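Local coordinates for protein beta subunit of photoactivated adenylyl cyclase (Beggiatoa sp. PS, PDB 5M2A) that probably converts ATP to cyclic AMP in response to blue light, which it senses through a flavin-binding BLUF domain, at residues I155-A163 with V276-R287; Y246-G254 with A292-C302. One frame throughout, in Å; residues are numbered along the deposited sequence. Where two conformers were deposited one is given.

Contact 1 of 2, residues I155-A163 with V276-R287; sequences IIFFSDILA and VNVAARLEALTR. With MG (magnesium ion), chain G.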
loop_
_atom_site.group_PDB
_atom_site.type_symbol
_atom_site.label_atom_id
_atom_site.label_comp_id
_atom_site.label_asym_id
_atom_site.label_seq_id
_atom_site.Cartn_x
_atom_site.Cartn_y
_atom_site.Cartn_z
ATOM N N ILE A 155 -3.850 -19.072 -4.447
ATOM C CA ILE A 155 -2.685 -19.555 -3.717
ATOM C C ILE A 155 -2.093 -18.348 -3.019
ATOM O O ILE A 155 -1.800 -17.336 -3.666
ATOM C CB ILE A 155 -1.657 -20.211 -4.653
ATOM C CG1 ILE A 155 -2.264 -21.471 -5.279
ATOM C CG2 ILE A 155 -0.353 -20.529 -3.884
ATOM C CD1 ILE A 155 -1.384 -22.142 -6.342
ATOM N N ILE A 156 -1.937 -18.439 -1.707
ATOM C CA ILE A 156 -1.351 -17.362 -0.925
ATOM C C ILE A 156 0.102 -17.718 -0.663
ATOM O O ILE A 156 0.413 -18.848 -0.277
ATOM C CB ILE A 156 -2.125 -17.139 0.388
ATOM C CG1 ILE A 156 -3.602 -16.883 0.084
ATOM C CG2 ILE A 156 -1.549 -15.957 1.155
ATOM C CD1 ILE A 156 -3.853 -15.560 -0.653
ATOM N N PHE A 157 0.981 -16.743 -0.861
ATOM C CA PHE A 157 2.421 -16.894 -0.730
ATOM C C PHE A 157 2.882 -16.014 0.429
ATOM O O PHE A 157 2.506 -14.845 0.504
ATOM C CB PHE A 157 3.070 -16.494 -2.077
ATOM C CG PHE A 157 4.577 -16.316 -2.045
ATOM C CD1 PHE A 157 5.161 -15.216 -1.428
ATOM C CD2 PHE A 157 5.396 -17.205 -2.738
ATOM C CE1 PHE A 157 6.547 -15.038 -1.431
ATOM C CE2 PHE A 157 6.796 -17.026 -2.752
ATOM C CZ PHE A 157 7.365 -15.947 -2.100
ATOM N N PHE A 158 3.681 -16.572 1.338
ATOM C CA PHE A 158 4.373 -15.786 2.359
ATOM C C PHE A 158 5.822 -16.230 2.374
ATOM O O PHE A 158 6.096 -17.430 2.419
ATOM C CB PHE A 158 3.784 -15.989 3.765
ATOM C CG PHE A 158 2.587 -15.146 4.065
ATOM C CD1 PHE A 158 2.729 -13.815 4.398
ATOM C CD2 PHE A 158 1.317 -15.691 4.050
ATOM C CE1 PHE A 158 1.627 -13.032 4.695
ATOM C CE2 PHE A 158 0.208 -14.911 4.347
ATOM C CZ PHE A 158 0.365 -13.583 4.668
ATOM N N SER A 159 6.747 -15.273 2.332
ATOM C CA SER A 159 8.155 -15.594 2.506
ATOM C C SER A 159 8.774 -14.569 3.440
ATOM O O SER A 159 8.405 -13.397 3.408
ATOM C CB SER A 159 8.902 -15.620 1.175
ATOM O OG SER A 159 8.938 -14.343 0.558
ATOM N N ASP A 160 9.708 -15.004 4.285
ATOM C CA ASP A 160 10.370 -14.047 5.165
ATOM C C ASP A 160 11.785 -14.522 5.457
ATOM O O ASP A 160 12.212 -15.589 5.007
ATOM C CB ASP A 160 9.561 -13.805 6.449
ATOM C CG ASP A 160 9.674 -14.920 7.456
ATOM O OD1 ASP A 160 10.183 -16.003 7.121
ATOM O OD2 ASP A 160 9.243 -14.696 8.605
ATOM N N ILE A 161 12.497 -13.724 6.232
ATOM C CA ILE A 161 13.942 -13.856 6.376
ATOM C C ILE A 161 14.264 -14.707 7.593
ATOM O O ILE A 161 13.775 -14.437 8.698
ATOM C CB ILE A 161 14.591 -12.471 6.498
ATOM C CG1 ILE A 161 14.354 -11.683 5.206
ATOM C CG2 ILE A 161 16.057 -12.608 6.820
ATOM C CD1 ILE A 161 14.925 -10.260 5.237
ATOM N N LEU A 162 15.117 -15.718 7.401
ATOM C CA LEU A 162 15.525 -16.585 8.499
ATOM C C LEU A 162 16.351 -15.813 9.517
ATOM O O LEU A 162 17.240 -15.037 9.154
ATOM C CB LEU A 162 16.351 -17.762 7.966
ATOM C CG LEU A 162 16.811 -18.769 9.018
ATOM C CD1 LEU A 162 15.609 -19.539 9.551
ATOM C CD2 LEU A 162 17.859 -19.710 8.446
ATOM N N ALA A 163 16.064 -16.048 10.804
ATOM C CA ALA A 163 16.787 -15.417 11.911
ATOM C C ALA A 163 16.764 -13.893 11.814
ATOM O O ALA A 163 17.731 -13.219 12.181
ATOM C CB ALA A 163 18.230 -15.918 11.999
ATOM N N VAL A 276 -4.853 -17.233 4.184
ATOM C CA VAL A 276 -3.833 -16.251 4.546
ATOM C C VAL A 276 -3.107 -16.690 5.812
ATOM O O VAL A 276 -1.869 -16.720 5.863
ATOM C CB VAL A 276 -4.459 -14.854 4.710
ATOM C CG1 VAL A 276 -3.416 -13.858 5.202
ATOM C CG2 VAL A 276 -5.079 -14.389 3.398
ATOM N N ASN A 277 -3.866 -17.031 6.856
ATOM C CA ASN A 277 -3.249 -17.484 8.099
ATOM C C ASN A 277 -2.458 -18.772 7.888
ATOM O O ASN A 277 -1.373 -18.941 8.452
ATOM C CB ASN A 277 -4.314 -17.682 9.175
ATOM C CG ASN A 277 -3.739 -18.233 10.465
ATOM O OD1 ASN A 277 -2.670 -17.809 10.907
ATOM N ND2 ASN A 277 -4.435 -19.195 11.066
ATOM N N VAL A 278 -2.990 -19.695 7.082
ATOM C CA VAL A 278 -2.312 -20.977 6.892
ATOM C C VAL A 278 -0.970 -20.774 6.204
ATOM O O VAL A 278 0.037 -21.369 6.603
ATOM C CB VAL A 278 -3.200 -21.965 6.115
ATOM C CG1 VAL A 278 -2.406 -23.229 5.790
ATOM C CG2 VAL A 278 -4.415 -22.320 6.931
ATOM N N ALA A 279 -0.923 -19.920 5.174
ATOM C CA ALA A 279 0.335 -19.702 4.474
ATOM C C ALA A 279 1.378 -19.106 5.409
ATOM O O ALA A 279 2.546 -19.504 5.379
ATOM C CB ALA A 279 0.112 -18.806 3.254
ATOM N N ALA A 280 0.965 -18.178 6.277
ATOM C CA ALA A 280 1.913 -17.587 7.224
ATOM C C ALA A 280 2.395 -18.618 8.238
ATOM O O ALA A 280 3.564 -18.612 8.642
ATOM C CB ALA A 280 1.264 -16.401 7.934
ATOM N N ARG A 281 1.505 -19.504 8.680
ATOM C CA ARG A 281 1.910 -20.516 9.651
ATOM C C ARG A 281 2.855 -21.545 9.033
ATOM O O ARG A 281 3.761 -22.053 9.714
ATOM C CB ARG A 281 0.667 -21.188 10.238
ATOM C CG ARG A 281 -0.085 -20.288 11.205
ATOM C CD ARG A 281 0.608 -20.265 12.555
ATOM N NE ARG A 281 -0.006 -21.222 13.476
ATOM C CZ ARG A 281 0.667 -21.967 14.347
ATOM N NH1 ARG A 281 0.014 -22.802 15.143
ATOM N NH2 ARG A 281 1.989 -21.888 14.410
ATOM N N LEU A 282 2.642 -21.897 7.765
ATOM C CA LEU A 282 3.555 -22.824 7.101
ATOM C C LEU A 282 4.894 -22.161 6.831
ATOM O O LEU A 282 5.940 -22.814 6.874
ATOM C CB LEU A 282 2.945 -23.352 5.808
ATOM C CG LEU A 282 1.783 -24.325 6.025
ATOM C CD1 LEU A 282 1.367 -24.962 4.715
ATOM C CD2 LEU A 282 2.136 -25.393 7.050
ATOM N N GLU A 283 4.874 -20.869 6.526
ATOM C CA GLU A 283 6.118 -20.128 6.410
ATOM C C GLU A 283 6.931 -20.233 7.702
ATOM O O GLU A 283 8.145 -20.453 7.664
ATOM C CB GLU A 283 5.808 -18.672 6.056
ATOM C CG GLU A 283 6.991 -17.911 5.521
ATOM C CD GLU A 283 8.042 -17.743 6.568
ATOM O OE1 GLU A 283 7.706 -17.254 7.669
ATOM O OE2 GLU A 283 9.189 -18.158 6.320
ATOM N N ALA A 284 6.270 -20.081 8.850
ATOM C CA ALA A 284 6.981 -20.177 10.122
ATOM C C ALA A 284 7.442 -21.603 10.389
ATOM O O ALA A 284 8.487 -21.826 11.020
ATOM C CB ALA A 284 6.088 -19.681 11.257
ATOM N N LEU A 285 6.672 -22.584 9.916
ATOM C CA LEU A 285 6.989 -23.978 10.201
ATOM C C LEU A 285 8.260 -24.451 9.505
ATOM O O LEU A 285 8.897 -25.391 9.996
ATOM C CB LEU A 285 5.809 -24.863 9.792
ATOM C CG LEU A 285 5.923 -26.379 9.953
ATOM C CD1 LEU A 285 5.964 -26.764 11.423
ATOM C CD2 LEU A 285 4.756 -27.035 9.248
ATOM N N THR A 286 8.642 -23.836 8.375
ATOM C CA THR A 286 9.876 -24.241 7.700
ATOM C C THR A 286 11.093 -24.160 8.616
ATOM O O THR A 286 12.077 -24.860 8.369
ATOM C CB THR A 286 10.142 -23.397 6.454
ATOM O OG1 THR A 286 10.331 -22.018 6.819
ATOM C CG2 THR A 286 8.994 -23.529 5.451
ATOM N N ARG A 287 11.041 -23.331 9.664
ATOM C CA ARG A 287 12.143 -23.271 10.629
ATOM C C ARG A 287 12.399 -24.618 11.292
ATOM O O ARG A 287 13.525 -24.893 11.725
ATOM C CB ARG A 287 11.848 -22.232 11.710
ATOM C CG ARG A 287 12.313 -20.834 11.386
ATOM C CD ARG A 287 11.556 -20.251 10.220
ATOM N NE ARG A 287 11.969 -18.878 9.977
ATOM C CZ ARG A 287 11.493 -18.119 9.001
ATOM N NH1 ARG A 287 10.580 -18.605 8.169
ATOM N NH2 ARG A 287 11.931 -16.878 8.855
HETATM MG MG MG G . 11.688 -13.533 9.814
HETATM O O HOH W 1 13.483 -17.148 11.894
HETATM O O HOH W 2 12.278 -14.863 11.380
#
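Phe158 presses its ring onto the Val276–Ala280 turn of a helix, a worked example of helix-on-sheet packing in the class III nucleotidyl cyclase fold. Strand 155-161 and helix 276-285 run in roughly the same direction, 35° apart. From CB, which lies by Ala279 O and Glu283 CB, the phenylalanine swings CG beside its own backbone N (chi1 -83°) and brings that atom against Ala280 CA. CD2 next meets Ala279 CB, in the ring plane at 3.4 Å. Further out, CE2 comes to 3.1 Å from Val276 O, and CZ at the tip touches Val276 CG1. One ring face receives Ala280 CB as a CH-pi contact. Ile156 CG2 extends the apolar patch to Ala279 CB.

Towards the end of the strand the contact turns polar. Arg287, bent at chi2 and straight beyond it, grips Asp160 OD1 end-on with two nitrogens: NH1 uses the syn lone pair at 2.8 Å, while NH2 arrives at 2.6 Å from above the carboxylate plane. Asp160 also belongs to the magnesium site with Asp204 and Ile161, whose carbonyl O binds the metal at 2.5 Å, which suggests that the arginine acts from the second shell to help place this carboxylate. An alanine in place of Arg287 removes both guanidinium donors, and the Asp160 carboxylate would probably be freer to turn beside the metal. Leu162 CD1 lies alongside Arg287 NE, and that same NE donates at 3.0 Å to a water that also accepts from Ala163 N.

Contact 2 of 2, residues Y246-G254 with A292-C302; sequences YTGIGLSYG and ALAFTAGVKKC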
loop_
_atom_site.group_PDB
_atom_site.type_symbol
_atom_site.label_atom_id
_atom_site.label_comp_id
_atom_site.label_asym_id
_atom_site.label_seq_id
_atom_site.Cartn_x
_atom_site.Cartn_y
_atom_site.Cartn_z
ATOM N N TYR A 246 18.833 -16.007 4.195
ATOM C CA TYR A 246 18.065 -17.200 3.885
ATOM C C TYR A 246 16.578 -16.894 4.007
ATOM O O TYR A 246 16.165 -15.974 4.719
ATOM C CB TYR A 246 18.389 -18.355 4.837
ATOM C CG TYR A 246 19.834 -18.748 4.896
ATOM C CD1 TYR A 246 20.767 -17.947 5.540
ATOM C CD2 TYR A 246 20.263 -19.955 4.351
ATOM C CE1 TYR A 246 22.090 -18.312 5.617
ATOM C CE2 TYR A 246 21.589 -20.332 4.425
ATOM C CZ TYR A 246 22.495 -19.506 5.053
ATOM O OH TYR A 246 23.810 -19.889 5.121
ATOM N N THR A 247 15.761 -17.698 3.342
ATOM C CA THR A 247 14.326 -17.476 3.406
ATOM C C THR A 247 13.613 -18.781 3.732
ATOM O O THR A 247 14.155 -19.874 3.556
ATOM C CB THR A 247 13.798 -16.877 2.084
ATOM O OG1 THR A 247 12.450 -16.419 2.258
ATOM C CG2 THR A 247 13.849 -17.888 0.965
ATOM N N GLY A 248 12.412 -18.648 4.272
ATOM C CA GLY A 248 11.463 -19.755 4.370
ATOM C C GLY A 248 10.201 -19.318 3.701
ATOM O O GLY A 248 9.845 -18.129 3.723
ATOM N N ILE A 249 9.497 -20.250 3.057
ATOM C CA ILE A 249 8.335 -19.885 2.257
ATOM C C ILE A 249 7.192 -20.821 2.587
ATOM O O ILE A 249 7.395 -22.034 2.692
ATOM C CB ILE A 249 8.646 -19.911 0.747
ATOM C CG1 ILE A 249 9.820 -18.961 0.461
ATOM C CG2 ILE A 249 7.417 -19.512 -0.068
ATOM C CD1 ILE A 249 10.374 -19.002 -0.952
ATOM N N GLY A 250 6.001 -20.258 2.754
ATOM C CA GLY A 250 4.785 -21.051 2.911
ATOM C C GLY A 250 3.793 -20.719 1.813
ATOM O O GLY A 250 3.681 -19.563 1.397
ATOM N N LEU A 251 3.071 -21.739 1.350
ATOM C CA LEU A 251 2.019 -21.543 0.361
ATOM C C LEU A 251 0.747 -22.226 0.822
ATOM O O LEU A 251 0.784 -23.343 1.351
ATOM C CB LEU A 251 2.411 -22.114 -0.995
ATOM C CG LEU A 251 3.766 -21.770 -1.604
ATOM C CD1 LEU A 251 3.962 -22.609 -2.849
ATOM C CD2 LEU A 251 3.848 -20.293 -1.939
ATOM N N SER A 252 -0.389 -21.580 0.577
ATOM C CA SER A 252 -1.669 -22.189 0.892
ATOM C C SER A 252 -2.600 -21.963 -0.288
ATOM O O SER A 252 -2.293 -21.201 -1.206
ATOM C CB SER A 252 -2.285 -21.609 2.162
ATOM O OG SER A 252 -2.635 -20.257 1.941
ATOM N N TYR A 253 -3.721 -22.671 -0.276
ATOM C CA TYR A 253 -4.716 -22.548 -1.332
ATOM C C TYR A 253 -6.097 -22.532 -0.706
ATOM O O TYR A 253 -6.403 -23.370 0.149
ATOM C CB TYR A 253 -4.615 -23.705 -2.324
ATOM C CG TYR A 253 -5.693 -23.676 -3.380
ATOM C CD1 TYR A 253 -5.742 -22.646 -4.314
ATOM C CD2 TYR A 253 -6.655 -24.669 -3.448
ATOM C CE1 TYR A 253 -6.719 -22.618 -5.292
ATOM C CE2 TYR A 253 -7.639 -24.646 -4.427
ATOM C CZ TYR A 253 -7.666 -23.614 -5.338
ATOM O OH TYR A 253 -8.637 -23.589 -6.317
ATOM N N GLY A 254 -6.940 -21.603 -1.132
ATOM C CA GLY A 254 -8.286 -21.620 -0.599
ATOM C C GLY A 254 -9.084 -20.445 -1.105
ATOM O O GLY A 254 -8.613 -19.646 -1.924
ATOM N N ALA A 292 12.881 -25.614 2.924
ATOM C CA ALA A 292 12.661 -24.170 2.981
ATOM C C ALA A 292 11.323 -23.738 2.392
ATOM O O ALA A 292 11.028 -22.533 2.359
ATOM C CB ALA A 292 13.798 -23.450 2.257
ATOM N N LEU A 293 10.523 -24.686 1.908
ATOM C CA LEU A 293 9.217 -24.418 1.318
ATOM C C LEU A 293 8.221 -25.405 1.905
ATOM O O LEU A 293 8.487 -26.606 1.928
ATOM C CB LEU A 293 9.264 -24.570 -0.205
ATOM C CG LEU A 293 7.936 -24.607 -0.955
ATOM C CD1 LEU A 293 7.238 -23.265 -0.809
ATOM C CD2 LEU A 293 8.175 -24.944 -2.419
ATOM N N ALA A 294 7.082 -24.913 2.372
ATOM C CA ALA A 294 6.033 -25.797 2.866
ATOM C C ALA A 294 4.689 -25.346 2.329
ATOM O O ALA A 294 4.418 -24.146 2.271
ATOM C CB ALA A 294 5.987 -25.823 4.399
ATOM N N PHE A 295 3.830 -26.299 1.962
ATOM C CA PHE A 295 2.548 -25.908 1.400
ATOM C C PHE A 295 1.492 -26.968 1.690
ATOM O O PHE A 295 1.781 -28.071 2.180
ATOM C CB PHE A 295 2.667 -25.599 -0.107
ATOM C CG PHE A 295 3.322 -26.687 -0.908
ATOM C CD1 PHE A 295 2.619 -27.834 -1.246
ATOM C CD2 PHE A 295 4.638 -26.545 -1.345
ATOM C CE1 PHE A 295 3.217 -28.843 -1.990
ATOM C CE2 PHE A 295 5.243 -27.558 -2.085
ATOM C CZ PHE A 295 4.538 -28.697 -2.406
ATOM N N THR A 296 0.247 -26.601 1.407
ATOM C CA THR A 296 -0.902 -27.442 1.717
ATOM C C THR A 296 -1.187 -28.436 0.601
ATOM O O THR A 296 -0.681 -28.321 -0.516
ATOM C CB THR A 296 -2.148 -26.591 1.956
ATOM O OG1 THR A 296 -2.439 -25.841 0.769
ATOM C CG2 THR A 296 -1.927 -25.628 3.112
ATOM N N ALA A 297 -2.027 -29.426 0.929
ATOM C CA ALA A 297 -2.505 -30.363 -0.081
ATOM C C ALA A 297 -3.198 -29.644 -1.233
ATOM O O ALA A 297 -3.082 -30.065 -2.384
ATOM C CB ALA A 297 -3.447 -31.385 0.553
ATOM N N GLY A 298 -3.891 -28.540 -0.950
ATOM C CA GLY A 298 -4.574 -27.820 -2.014
ATOM C C GLY A 298 -3.613 -27.209 -3.016
ATOM O O GLY A 298 -3.902 -27.144 -4.213
ATOM N N VAL A 299 -2.463 -26.733 -2.540
ATOM C CA VAL A 299 -1.439 -26.240 -3.456
ATOM C C VAL A 299 -0.949 -27.375 -4.332
ATOM O O VAL A 299 -0.783 -27.222 -5.546
ATOM C CB VAL A 299 -0.282 -25.597 -2.671
ATOM C CG1 VAL A 299 0.894 -25.315 -3.616
ATOM C CG2 VAL A 299 -0.759 -24.313 -1.999
ATOM N N LYS A 300 -0.726 -28.545 -3.719
ATOM C CA LYS A 300 -0.268 -29.712 -4.465
ATOM C C LYS A 300 -1.226 -30.045 -5.600
ATOM O O LYS A 300 -0.796 -30.292 -6.733
ATOM C CB LYS A 300 -0.117 -30.903 -3.511
ATOM C CG LYS A 300 0.339 -32.209 -4.159
ATOM C CD LYS A 300 0.498 -33.293 -3.103
ATOM C CE LYS A 300 0.895 -34.633 -3.717
ATOM N NZ LYS A 300 -0.184 -35.227 -4.551
ATOM N N LYS A 301 -2.533 -30.027 -5.324
ATOM C CA LYS A 301 -3.509 -30.361 -6.353
ATOM C C LYS A 301 -3.574 -29.325 -7.473
ATOM O O LYS A 301 -4.089 -29.642 -8.551
ATOM C CB LYS A 301 -4.894 -30.548 -5.718
ATOM C CG LYS A 301 -4.914 -31.668 -4.692
ATOM C CD LYS A 301 -6.312 -31.982 -4.186
ATOM C CE LYS A 301 -6.457 -31.602 -2.725
ATOM N NZ LYS A 301 -7.635 -32.262 -2.097
ATOM N N CYS A 302 -3.071 -28.109 -7.255
ATOM C CA CYS A 302 -3.011 -27.092 -8.309
ATOM C C CYS A 302 -1.811 -27.241 -9.235
ATOM O O CYS A 302 -1.665 -26.440 -10.164
ATOM C CB CYS A 302 -2.950 -25.685 -7.720
ATOM S SG CYS A 302 -4.448 -25.145 -6.913
HETATM O O HOH W 3 -5.009 -25.604 0.710
#
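Leu251 and Leu293 interlock on one face of a parallel strand pair, CG of the first against CD1 of the second at 3.9 Å. The same CD1 also meets Ile249 CG2, so a single methyl touches two residues, Ile249 and Leu251, of the opposing strand. Beneath these side chains, Ile249 N bonds to Ala292 O, Ala294 N to Ile249 O and Leu251 N to Ala294 O; a weaker bond from Thr296 N to Leu251 O closes the series. Phe295 has CG placed between its backbone N and carbonyl carbon (chi1 52°), which carries the ring away from the partner strand and leaves CB to touch Leu251 CB at 3.6 Å. Helix 215-235 packs on this face through Ile219.

Beyond the pairing the chain turns into helix 297-301. Thr296 is its N-cap, though OG1 accepts only a weak bond from Val299 N, at 3.4 Å; a water joins this hydroxyl to Tyr253 O. Val299 CG2 fills the corner between Leu251 CB and Tyr253 CB. With CG trans to the backbone N (chi1 176°), Tyr253 turns its ring beside the short helix, to where Cys302 meets it. Tyr253 CB rests against the Gly298 carbonyl carbon, and the glycine has no CB to crowd Tyr253 CD2. Cys302 SG sits squarely over the ring centre, 3.7 Å from the Tyr253 centroid and 8° off the normal, a sulfur-aromatic contact. A parallel strand joined in this way to the antiparallel core belongs to the mixed central sheet of the class III cyclase catalytic domain.

Contacts 1 and 2 have centres 8 Å apart in the cyclase catalytic domain, and their segments alternate along the chain: 155-163, 246-254, 276-287, then 292-302. Strands 150-161 and 247-258 are antiparallel neighbours in one mixed sheet, probably hydrogen-bonded from Ile156 N to Ser252 O and from Gly250 N to Phe158 O. Helix 274-285 lies on one face of that sheet and leads on to strand 293-296, while helix 215-235 packs on the other face. Ala279 CB touches Ser252 OG, so the helix of contact 1 also rests on a strand of contact 2. The strand that carries Asp160 and Ile161 of the magnesium site is therefore held by a neighbouring strand beside it and by helix 274-285 across one face.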